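Local coordinates for protein catalase (Pseudomonas syringae, PDB 1M7S) that decomposes hydrogen peroxide into water and oxygen with a heme cofactor, protecting the cell from peroxide damage, at residues F62-I68 with K285-M290; S69-K73 with L198-K202; D116-V122 with M308-V314; H206-F210 with T276-P280. All blocks are in the same frame, centred on the assembly; numbering follows the deposited sequence.

Contact 1: residues F62-I68 with K285-M290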
# COMPACT_ATOMS: atom_id res chain seq x y z
N PHE A 62 -0.74 35.13 -6.61
CA PHE A 62 0.07 35.70 -7.69
C PHE A 62 -0.88 36.63 -8.49
O PHE A 62 -2.01 36.18 -8.70
CB PHE A 62 0.53 34.60 -8.66
CG PHE A 62 1.08 35.05 -9.99
CD1 PHE A 62 2.34 35.60 -10.05
CD2 PHE A 62 0.29 34.96 -11.13
CE1 PHE A 62 2.83 36.03 -11.27
CE2 PHE A 62 0.76 35.44 -12.36
CZ PHE A 62 2.05 35.96 -12.41
N THR A 63 -0.34 37.77 -8.84
CA THR A 63 -1.18 38.69 -9.65
C THR A 63 -0.46 38.99 -10.95
O THR A 63 0.64 39.52 -10.90
CB THR A 63 -1.50 39.92 -8.80
OG1 THR A 63 -2.36 39.51 -7.71
CG2 THR A 63 -2.28 40.95 -9.63
N ALA A 64 -1.05 38.67 -12.09
CA ALA A 64 -0.39 39.04 -13.35
C ALA A 64 -0.48 40.54 -13.65
O ALA A 64 -1.43 41.23 -13.26
CB ALA A 64 -0.96 38.25 -14.49
N SER A 65 0.48 41.02 -14.45
CA SER A 65 0.50 42.45 -14.72
C SER A 65 0.86 42.86 -16.14
O SER A 65 1.21 44.04 -16.30
CB SER A 65 1.51 43.13 -13.79
OG SER A 65 2.82 42.62 -13.96
N ALA A 66 0.90 41.95 -17.10
CA ALA A 66 1.30 42.39 -18.44
C ALA A 66 0.38 41.76 -19.48
O ALA A 66 -0.36 40.84 -19.17
CB ALA A 66 2.75 41.97 -18.70
N ASP A 67 0.51 42.27 -20.70
CA ASP A 67 -0.24 41.70 -21.81
C ASP A 67 0.65 40.67 -22.50
O ASP A 67 1.58 41.08 -23.24
CB ASP A 67 -0.65 42.75 -22.85
CG ASP A 67 -1.41 42.14 -24.01
OD1 ASP A 67 -1.73 42.89 -24.97
OD2 ASP A 67 -1.72 40.93 -24.03
N ILE A 68 0.44 39.40 -22.25
CA ILE A 68 1.22 38.38 -22.95
C ILE A 68 0.27 37.43 -23.66
O ILE A 68 0.57 36.27 -23.99
CB ILE A 68 2.31 37.64 -22.14
CG1 ILE A 68 1.71 36.95 -20.91
CG2 ILE A 68 3.47 38.56 -21.76
CD1 ILE A 68 2.69 35.95 -20.30
N LYS A 285 11.20 40.13 -19.39
CA LYS A 285 10.02 40.97 -19.29
C LYS A 285 9.21 40.57 -18.04
O LYS A 285 8.93 39.40 -17.85
CB LYS A 285 9.14 40.78 -20.54
CG LYS A 285 7.71 41.31 -20.42
CD LYS A 285 6.90 41.25 -21.69
CE LYS A 285 5.57 42.00 -21.45
NZ LYS A 285 4.89 42.31 -22.75
N LYS A 286 8.90 41.55 -17.19
CA LYS A 286 8.12 41.20 -15.98
C LYS A 286 6.68 40.91 -16.32
O LYS A 286 6.04 41.65 -17.13
CB LYS A 286 8.20 42.37 -14.99
CG LYS A 286 7.41 42.08 -13.71
CD LYS A 286 7.87 42.98 -12.57
CE LYS A 286 7.59 44.44 -12.83
NZ LYS A 286 6.51 44.70 -13.80
N ILE A 287 6.09 39.84 -15.79
CA ILE A 287 4.72 39.49 -16.09
C ILE A 287 3.80 39.36 -14.88
O ILE A 287 2.60 39.09 -15.08
CB ILE A 287 4.60 38.18 -16.90
CG1 ILE A 287 5.19 36.95 -16.15
CG2 ILE A 287 5.29 38.33 -18.25
CD1 ILE A 287 4.77 35.66 -16.90
N GLY A 288 4.33 39.59 -13.68
CA GLY A 288 3.45 39.47 -12.50
C GLY A 288 4.31 39.51 -11.22
O GLY A 288 5.53 39.59 -11.26
N GLN A 289 3.59 39.27 -10.12
CA GLN A 289 4.21 39.34 -8.79
C GLN A 289 3.50 38.38 -7.86
O GLN A 289 2.27 38.26 -7.85
CB GLN A 289 4.30 40.76 -8.21
CG GLN A 289 4.91 40.81 -6.80
CD GLN A 289 5.01 42.26 -6.31
OE1 GLN A 289 4.16 42.62 -5.48
NE2 GLN A 289 5.97 43.07 -6.71
N MET A 290 4.34 37.67 -7.07
CA MET A 290 3.75 36.71 -6.11
C MET A 290 4.12 37.16 -4.68
O MET A 290 5.22 37.63 -4.44
CB MET A 290 4.29 35.30 -6.39
CG MET A 290 3.81 34.27 -5.36
SD MET A 290 4.20 32.56 -5.86
CE MET A 290 5.96 32.65 -5.95
O HOH W 1 4.65 44.13 -15.45
O HOH W 2 1.11 39.07 -17.30
O HOH W 3 2.84 44.08 -21.33
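The ring of Phe62 reaches across to the partner strand and lies beside Gly288, with CE1 3.7 Å from Gly288 CA. With CG anti to the backbone N (chi1 165°), the ring lies obliquely against the backbone of Gly288 and Gln289, where Gly288 has no side chain. Its CD1 also meets CB of Met290, whose end leads away, the side chain packing on Val85, Val87 and Trp212; Phe62 and Phe112 form a T-shaped (edge-to-face) pair. On the other face of the sheet stand Thr63 and Gln289, whose polar ends turn to Lys82 and Asp254. Their backbones form the hydrogen-bonded pair, Thr63 N giving a nearly straight bond to Gln289 O (2.8 Å, 171°) and Gln289 N returning a more bent one to Thr63 O. Two residues on, Ser65 N reaches Ile287 O at 2.9 Å from well above the carbonyl plane. Beyond the strand end the loop continues alongside the partner: Ile68 crosses Ile287 at about a right angle, CG2 to CG2 4.0 Å, while it slides past the extended chain of Lys285 in the opposite direction. Ala66 CB rests against Lys285 CE at 3.9 Å. A water joins Lys285 NZ to Asp67 N, and another, on Ser65 OG, makes a weak bond to Lys286 O. On their far side Ile287 and Gly288 both face Leu255, a classic beta bulge. The whole is an antiparallel strand pair, 55-64 with 284-295, of the catalase beta barrel.

Contact 2: residues S69-K73 with L198-K202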
# COMPACT_ATOMS: atom_id res chain seq x y z
N SER A 69 -0.86 37.95 -24.17
CA SER A 69 -1.83 37.15 -24.94
C SER A 69 -1.23 36.60 -26.23
O SER A 69 -1.56 35.54 -26.78
CB SER A 69 -3.09 38.02 -25.22
OG SER A 69 -2.65 39.11 -26.02
N ASP A 70 -0.24 37.29 -26.77
CA ASP A 70 0.60 36.99 -27.90
C ASP A 70 1.44 35.73 -27.68
O ASP A 70 1.79 34.96 -28.58
CB ASP A 70 1.48 38.24 -28.11
CG ASP A 70 1.72 39.01 -26.81
OD1 ASP A 70 0.88 39.84 -26.32
OD2 ASP A 70 2.78 38.79 -26.17
N LEU A 71 1.80 35.45 -26.42
CA LEU A 71 2.56 34.28 -26.04
C LEU A 71 1.66 33.15 -25.54
O LEU A 71 1.90 31.98 -25.91
CB LEU A 71 3.53 34.63 -24.89
CG LEU A 71 4.48 35.83 -25.10
CD1 LEU A 71 5.55 35.82 -24.02
CD2 LEU A 71 5.09 35.88 -26.49
N SER A 72 0.69 33.46 -24.69
CA SER A 72 -0.11 32.37 -24.10
C SER A 72 -1.57 32.75 -23.94
O SER A 72 -1.87 33.87 -23.56
CB SER A 72 0.51 31.99 -22.73
OG SER A 72 -0.20 30.90 -22.14
N LYS A 73 -2.42 31.79 -24.19
CA LYS A 73 -3.85 31.95 -23.94
C LYS A 73 -4.20 31.67 -22.48
O LYS A 73 -5.38 31.79 -22.08
CB LYS A 73 -4.64 31.10 -24.89
CG LYS A 73 -4.50 29.58 -24.69
CD LYS A 73 -5.12 28.87 -25.88
CE LYS A 73 -4.82 27.39 -25.83
NZ LYS A 73 -5.45 26.61 -26.92
N LEU A 198 4.82 28.09 -24.57
CA LEU A 198 3.57 28.81 -24.39
C LEU A 198 2.82 28.82 -25.75
O LEU A 198 3.48 29.11 -26.75
CB LEU A 198 3.78 30.25 -23.90
CG LEU A 198 4.40 30.33 -22.50
CD1 LEU A 198 4.38 31.75 -21.92
CD2 LEU A 198 3.71 29.40 -21.52
N VAL A 199 1.54 28.57 -25.69
CA VAL A 199 0.76 28.51 -26.93
C VAL A 199 -0.38 29.53 -26.84
O VAL A 199 -1.01 29.73 -25.80
CB VAL A 199 0.47 27.09 -27.41
CG1 VAL A 199 0.89 25.96 -26.47
CG2 VAL A 199 -0.90 26.87 -28.01
N ASN A 200 -0.50 30.28 -27.95
CA ASN A 200 -1.49 31.37 -27.96
C ASN A 200 -2.77 30.91 -28.61
O ASN A 200 -2.87 29.79 -29.11
CB ASN A 200 -0.85 32.60 -28.58
CG ASN A 200 -0.62 32.56 -30.08
OD1 ASN A 200 -1.17 31.73 -30.80
ND2 ASN A 200 0.20 33.47 -30.60
N ALA A 201 -3.77 31.82 -28.63
CA ALA A 201 -5.06 31.41 -29.22
C ALA A 201 -4.99 31.09 -30.70
O ALA A 201 -5.83 30.27 -31.14
CB ALA A 201 -6.13 32.45 -28.89
N LYS A 202 -3.98 31.51 -31.47
CA LYS A 202 -3.86 31.07 -32.85
C LYS A 202 -3.12 29.76 -33.02
O LYS A 202 -2.96 29.23 -34.12
CB LYS A 202 -3.15 32.18 -33.67
CG LYS A 202 -3.95 33.47 -33.51
CD LYS A 202 -3.75 34.46 -34.62
CE LYS A 202 -3.03 35.71 -34.15
NZ LYS A 202 -1.85 35.34 -33.32
O HOH W 4 -3.65 34.20 -26.91
O HOH W 5 -4.45 27.30 -29.16
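Asn200 reaches from the end of strand 196-199 to residues 69-71, whose backbone angles are helical without the regular bonds. Its CB lies 3.5 Å from Ser69 O and equally near Asp70 O. The next atom, CG, sits between the backbone N and the carbonyl carbon (chi1 73°), which places the amide beside Asp70 O. At the tip ND2 donates to Asp70 O (3.0 Å, 161°); the acceptor lies close to the amide plane, but the donor stands above the carbonyl plane. ND2 also bonds to Glu204, and OD1 takes a weak bond from Lys202 N, which together probably limit the rotation of the amide. On the backbone, Lys73 N bonds to Val199 O at 3.0 Å, and Ser72 CA makes a CH...O contact with the same oxygen. The extended Lys73 side chain runs along Asn200, its NZ bonding to Lys389 O and to a water that donates to Asn200 O. Leu198 CB packs on Leu71 O (3.3 Å) and on Ser72 CB. The loop between strands 55-64 and 82-90 is thus laid over the end of strand 196-199, which is paired with strands 205-214 and 317-319; Ser72 OG bonds to Gly316 O just before the latter.

Contact 3: residues D116-V122 with M308-V314. With HEM (protoporphyrin IX containing Fe), chain E.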
# COMPACT_ATOMS: atom_id res chain seq x y z
N ASP A 116 -8.43 27.98 -15.00
CA ASP A 116 -8.43 26.97 -16.01
C ASP A 116 -7.91 25.60 -15.47
O ASP A 116 -7.79 24.68 -16.26
CB ASP A 116 -7.47 27.23 -17.18
CG ASP A 116 -7.50 28.56 -17.86
OD1 ASP A 116 -8.54 29.25 -17.76
OD2 ASP A 116 -6.45 28.88 -18.50
N GLY A 117 -7.66 25.53 -14.19
CA GLY A 117 -7.12 24.28 -13.61
C GLY A 117 -5.83 24.61 -12.87
O GLY A 117 -5.23 25.71 -12.91
N ASN A 118 -5.28 23.59 -12.19
CA ASN A 118 -4.01 23.84 -11.48
C ASN A 118 -2.81 23.65 -12.41
O ASN A 118 -2.71 22.66 -13.10
CB ASN A 118 -3.84 22.92 -10.27
CG ASN A 118 -4.90 23.09 -9.19
OD1 ASN A 118 -5.65 24.08 -9.18
ND2 ASN A 118 -4.91 22.11 -8.29
N TRP A 119 -1.96 24.65 -12.40
CA TRP A 119 -0.71 24.66 -13.10
C TRP A 119 0.41 24.69 -12.06
O TRP A 119 0.48 25.61 -11.25
CB TRP A 119 -0.54 25.91 -13.97
CG TRP A 119 0.84 25.98 -14.60
CD1 TRP A 119 1.50 24.94 -15.21
CD2 TRP A 119 1.67 27.12 -14.70
NE1 TRP A 119 2.72 25.39 -15.65
CE2 TRP A 119 2.85 26.72 -15.36
CE3 TRP A 119 1.54 28.45 -14.28
CZ2 TRP A 119 3.89 27.61 -15.64
CZ3 TRP A 119 2.59 29.33 -14.55
CH2 TRP A 119 3.75 28.90 -15.22
N ASP A 120 1.36 23.77 -12.15
CA ASP A 120 2.49 23.75 -11.20
C ASP A 120 3.77 24.16 -11.91
O ASP A 120 4.21 23.55 -12.92
CB ASP A 120 2.74 22.32 -10.68
CG ASP A 120 1.64 21.76 -9.82
OD1 ASP A 120 1.60 20.53 -9.63
OD2 ASP A 120 0.75 22.52 -9.35
N LEU A 121 4.42 25.16 -11.38
CA LEU A 121 5.72 25.57 -11.89
C LEU A 121 6.76 25.01 -10.89
O LEU A 121 7.02 25.60 -9.84
CB LEU A 121 5.79 27.08 -12.01
CG LEU A 121 7.14 27.59 -12.51
CD1 LEU A 121 7.61 26.94 -13.81
CD2 LEU A 121 7.06 29.13 -12.66
N VAL A 122 7.37 23.87 -11.18
CA VAL A 122 8.27 23.20 -10.22
C VAL A 122 9.72 23.57 -10.52
O VAL A 122 10.29 23.02 -11.48
CB VAL A 122 8.06 21.68 -10.34
CG1 VAL A 122 8.80 20.95 -9.22
CG2 VAL A 122 6.57 21.37 -10.27
N MET A 308 3.16 18.35 -6.32
CA MET A 308 3.61 19.29 -7.36
C MET A 308 4.04 18.50 -8.58
O MET A 308 4.82 17.55 -8.39
CB MET A 308 4.84 20.06 -6.85
CG MET A 308 4.64 20.89 -5.57
SD MET A 308 3.58 22.31 -6.04
CE MET A 308 3.64 23.22 -4.49
N ALA A 309 3.56 18.80 -9.79
CA ALA A 309 3.98 17.99 -10.94
C ALA A 309 3.97 18.83 -12.20
O ALA A 309 2.95 19.45 -12.51
CB ALA A 309 2.94 16.85 -11.08
N PRO A 310 5.02 18.75 -12.98
CA PRO A 310 5.10 19.44 -14.26
C PRO A 310 3.97 18.98 -15.16
O PRO A 310 3.51 19.72 -16.02
CB PRO A 310 6.53 19.20 -14.80
CG PRO A 310 7.27 18.87 -13.53
CD PRO A 310 6.29 18.05 -12.67
N ALA A 311 3.38 17.78 -14.97
CA ALA A 311 2.27 17.32 -15.76
C ALA A 311 1.00 18.14 -15.45
O ALA A 311 0.07 17.96 -16.23
CB ALA A 311 1.94 15.85 -15.50
N ASN A 312 0.91 18.90 -14.37
CA ASN A 312 -0.34 19.63 -14.13
C ASN A 312 -0.20 20.93 -14.97
O ASN A 312 0.48 21.86 -14.56
CB ASN A 312 -0.50 19.95 -12.65
CG ASN A 312 -0.86 18.74 -11.81
OD1 ASN A 312 -1.59 17.87 -12.28
ND2 ASN A 312 -0.39 18.64 -10.56
N LEU A 313 -0.78 20.88 -16.15
CA LEU A 313 -0.71 21.94 -17.14
C LEU A 313 -2.11 22.45 -17.49
O LEU A 313 -3.09 21.74 -17.25
CB LEU A 313 -0.19 21.33 -18.47
CG LEU A 313 1.28 20.91 -18.40
CD1 LEU A 313 1.59 19.91 -19.52
CD2 LEU A 313 2.18 22.13 -18.44
N VAL A 314 -2.14 23.67 -18.02
CA VAL A 314 -3.46 24.22 -18.45
C VAL A 314 -3.27 24.56 -19.93
O VAL A 314 -2.14 24.83 -20.40
CB VAL A 314 -3.75 25.43 -17.57
CG1 VAL A 314 -4.02 25.05 -16.09
CG2 VAL A 314 -2.63 26.46 -17.53
CHA HEM E . 10.69 16.62 -6.60
CHB HEM E . 12.73 20.33 -8.95
CHC HEM E . 14.66 17.24 -12.12
CHD HEM E . 11.83 13.70 -10.37
C1A HEM E . 11.09 17.88 -6.97
C2A HEM E . 10.77 19.12 -6.22
C3A HEM E . 11.33 20.14 -6.86
C4A HEM E . 12.03 19.59 -8.01
CMA HEM E . 11.28 21.64 -6.53
CAA HEM E . 9.91 19.09 -4.94
CBA HEM E . 8.42 19.53 -5.15
CGA HEM E . 7.74 19.65 -3.77
O1A HEM E . 6.86 18.77 -3.57
O2A HEM E . 8.15 20.63 -3.11
C1B HEM E . 13.40 19.83 -10.03
C2B HEM E . 14.08 20.62 -11.05
C3B HEM E . 14.63 19.76 -11.93
C4B HEM E . 14.30 18.43 -11.49
CMB HEM E . 14.13 22.16 -11.04
CAB HEM E . 15.48 20.00 -13.18
CBB HEM E . 15.42 21.10 -13.91
C1C HEM E . 13.98 16.06 -11.98
C2C HEM E . 13.99 14.97 -12.93
C3C HEM E . 13.19 14.01 -12.47
C4C HEM E . 12.70 14.45 -11.18
CMC HEM E . 14.73 14.97 -14.30
CAC HEM E . 12.81 12.64 -13.06
CBC HEM E . 12.58 12.43 -14.37
C1D HEM E . 11.34 14.19 -9.15
C2D HEM E . 10.52 13.42 -8.23
C3D HEM E . 10.21 14.21 -7.20
C4D HEM E . 10.81 15.50 -7.44
CMD HEM E . 10.16 11.94 -8.49
CAD HEM E . 9.34 13.87 -5.96
CBD HEM E . 7.87 14.36 -6.21
CGD HEM E . 6.88 13.91 -5.15
O1D HEM E . 5.83 14.64 -5.02
O2D HEM E . 7.05 12.88 -4.46
NA HEM E . 11.90 18.22 -8.02
NB HEM E . 13.54 18.49 -10.33
NC HEM E . 13.21 15.71 -10.90
ND HEM E . 11.45 15.47 -8.65
FE HEM E . 12.47 16.98 -9.51
O HOH W 6 4.05 22.63 -15.54
O HOH W 7 14.81 16.96 -8.57
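A single carboxylate oxygen, Asp120 OD1, grips the loop 308-314 by two bonds of different direction. Ala309 N comes to it at 2.6 Å on the anti side, near the carboxylate plane, whereas Asn312 ND2 arrives at 2.9 Å from above that plane. The site lies on barrel strand 117-124 of the catalase fold, and the two donors are the end residues of a type I beta turn, Ala309 to Asn312, closed by Asn312 N to Ala309 O. Asp120 and Asn312 point the same way side by side with their flat groups 84° apart, yet the bond runs in the plane of the amide. The other oxygen, OD2, forms a salt bridge with Lys111, which probably keeps the buried carboxylate charged. The backbone adds Asp120 N to Asn312 O, 3.2 Å, and the same carbonyl lies at the edge of the Trp119 indole, 3.3 Å from CD1. A water ties Asp120 O to Pro310 O and weakly to Trp119 NE1. At the N-terminal end of the strand Val314 CG1 packs on Gly117 O, while Asn8 of a second subunit bonds to the carbonyls of Asn118 and Leu313. At the other end the contact lines the heme pocket: Val122 CG2 packs on Met308 and Pro310, and Pro310 touches Tyr332, the axial iron ligand by similarity. A chi1 of -171° sets Val122 CG1 opposite the backbone N and against the porphyrin, 3.6 Å from heme C3A.

Contact 4: residues H206-F210 with T276-P280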
# COMPACT_ATOMS: atom_id res chain seq x y z
N HIS A 206 5.84 29.77 -28.54
CA HIS A 206 7.01 30.49 -28.16
C HIS A 206 7.70 29.66 -27.02
O HIS A 206 6.95 29.01 -26.31
CB HIS A 206 6.83 31.89 -27.61
CG HIS A 206 6.43 32.91 -28.64
ND1 HIS A 206 5.12 32.91 -29.12
CD2 HIS A 206 7.09 33.92 -29.23
CE1 HIS A 206 5.00 33.90 -30.01
NE2 HIS A 206 6.16 34.53 -30.08
N TYR A 207 9.03 29.68 -27.00
CA TYR A 207 9.72 28.98 -25.92
C TYR A 207 10.05 30.01 -24.85
O TYR A 207 10.65 31.06 -25.12
CB TYR A 207 10.99 28.29 -26.47
CG TYR A 207 10.63 27.08 -27.31
CD1 TYR A 207 10.58 27.16 -28.71
CD2 TYR A 207 10.31 25.87 -26.72
CE1 TYR A 207 10.24 26.05 -29.46
CE2 TYR A 207 9.98 24.75 -27.46
CZ TYR A 207 9.92 24.85 -28.85
OH TYR A 207 9.58 23.76 -29.63
N VAL A 208 9.72 29.70 -23.60
CA VAL A 208 9.94 30.71 -22.55
C VAL A 208 10.62 30.13 -21.32
O VAL A 208 10.26 29.04 -20.88
CB VAL A 208 8.51 31.17 -22.12
CG1 VAL A 208 8.60 32.16 -20.99
CG2 VAL A 208 7.73 31.81 -23.28
N LYS A 209 11.53 30.90 -20.75
CA LYS A 209 12.12 30.56 -19.46
C LYS A 209 11.48 31.47 -18.39
O LYS A 209 11.18 32.64 -18.63
CB LYS A 209 13.61 30.74 -19.50
CG LYS A 209 14.25 29.51 -20.16
CD LYS A 209 15.76 29.66 -19.92
CE LYS A 209 16.44 28.44 -20.52
NZ LYS A 209 17.32 27.76 -19.58
N PHE A 210 11.22 30.94 -17.20
CA PHE A 210 10.62 31.68 -16.09
C PHE A 210 11.63 31.91 -14.97
O PHE A 210 12.41 31.01 -14.61
CB PHE A 210 9.48 30.86 -15.46
CG PHE A 210 8.30 30.65 -16.35
CD1 PHE A 210 7.34 31.67 -16.50
CD2 PHE A 210 8.11 29.48 -17.05
CE1 PHE A 210 6.26 31.49 -17.32
CE2 PHE A 210 7.01 29.29 -17.85
CZ PHE A 210 6.06 30.30 -18.00
N THR A 276 21.29 22.33 -18.90
CA THR A 276 22.51 22.82 -18.33
C THR A 276 22.88 24.22 -18.80
O THR A 276 23.91 24.76 -18.39
CB THR A 276 23.70 21.87 -18.63
OG1 THR A 276 24.06 21.86 -20.03
CG2 THR A 276 23.33 20.52 -18.07
N LYS A 277 21.94 24.94 -19.47
CA LYS A 277 22.26 26.25 -19.98
C LYS A 277 21.27 27.35 -19.60
O LYS A 277 20.06 27.13 -19.55
CB LYS A 277 22.20 26.18 -21.56
CG LYS A 277 23.23 25.26 -22.21
CD LYS A 277 24.65 25.82 -22.09
CE LYS A 277 25.64 24.93 -22.85
NZ LYS A 277 25.80 23.68 -22.02
N ILE A 278 21.84 28.53 -19.38
CA ILE A 278 21.00 29.72 -19.23
C ILE A 278 20.94 30.37 -20.64
O ILE A 278 21.67 29.93 -21.52
CB ILE A 278 21.56 30.74 -18.24
CG1 ILE A 278 22.94 31.29 -18.65
CG2 ILE A 278 21.68 30.12 -16.84
CD1 ILE A 278 23.24 32.62 -17.95
N TRP A 279 20.13 31.39 -20.83
CA TRP A 279 20.13 32.10 -22.12
C TRP A 279 20.69 33.51 -21.81
O TRP A 279 19.95 34.36 -21.31
CB TRP A 279 18.71 32.23 -22.64
CG TRP A 279 17.98 30.98 -23.01
CD1 TRP A 279 18.48 29.72 -23.18
CD2 TRP A 279 16.60 30.91 -23.38
NE1 TRP A 279 17.50 28.86 -23.59
CE2 TRP A 279 16.32 29.58 -23.72
CE3 TRP A 279 15.56 31.86 -23.41
CZ2 TRP A 279 15.06 29.14 -24.08
CZ3 TRP A 279 14.30 31.42 -23.81
CH2 TRP A 279 14.04 30.09 -24.12
N PRO A 280 21.98 33.68 -22.00
CA PRO A 280 22.70 34.84 -21.53
C PRO A 280 22.23 36.18 -22.07
O PRO A 280 22.23 37.13 -21.27
CB PRO A 280 24.19 34.67 -21.89
CG PRO A 280 24.25 33.25 -22.38
CD PRO A 280 22.86 32.67 -22.57
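The indole of Trp279 carries the side chain of Lys209 over one face and has Tyr207 O at its edge, in the ring plane, 3.7 Å from CH2. It joins strand 205-214 of the catalase beta barrel to the loop that leads from strand 252-260 to strand 284-295. Lys209 crosses the ring obliquely, atom by atom: CG lies by CZ2 and CH2 of the six-membered ring, CD stands over the shared bond CD2-CE2, and CE sits over the five-membered ring in a CH-pi contact, 3.4 Å from its centroid and only 16° off the normal. The ammonium goes further out; NZ is 4.4 Å from the same centroid, still over the face, which makes a cation-pi interaction. The chain is extended up to CE and bends at its last torsion (chi4 -128°), carrying NZ outward to Lys277 O while it stays over the face. Tyr207 adds CB against Trp279 CH2 at 4.3 Å, and its hydroxyl bonds to Glu321. Trp279 NE1 donates to Pro272 O, which helps to fix the rotation of the indole. The charge of the buried ammonium is probably offset by the pi face and by two carbonyls, since Val193 O is a second acceptor. The other is Lys277 O, which accepts a hydrogen bond from Lys209 NZ at 2.8 Å, with the donor in the carbonyl plane.

Overall arrangement
From the N terminus, strand 55-64 and the loop after it supply 62-68 and 69-73, the adjoining first halves of contacts 1 and 2. Strand 117-124 then gives 116-122. The chain closes contact 2 first, at 198-202, and goes straight on to 206-210; Leu198 and His206 pair where these neighbouring strands meet. Contact 4 closes at 276-280, contact 1 at 285-290 and contact 3 at 308-314. Contacts 2 and 4 are thus in series, both nested inside contact 1; contact 4 also nests inside contact 3, which crosses contacts 1 and 2. Phe210 packs on Trp119 and Leu121, joining contacts 3 and 4 inside the barrel.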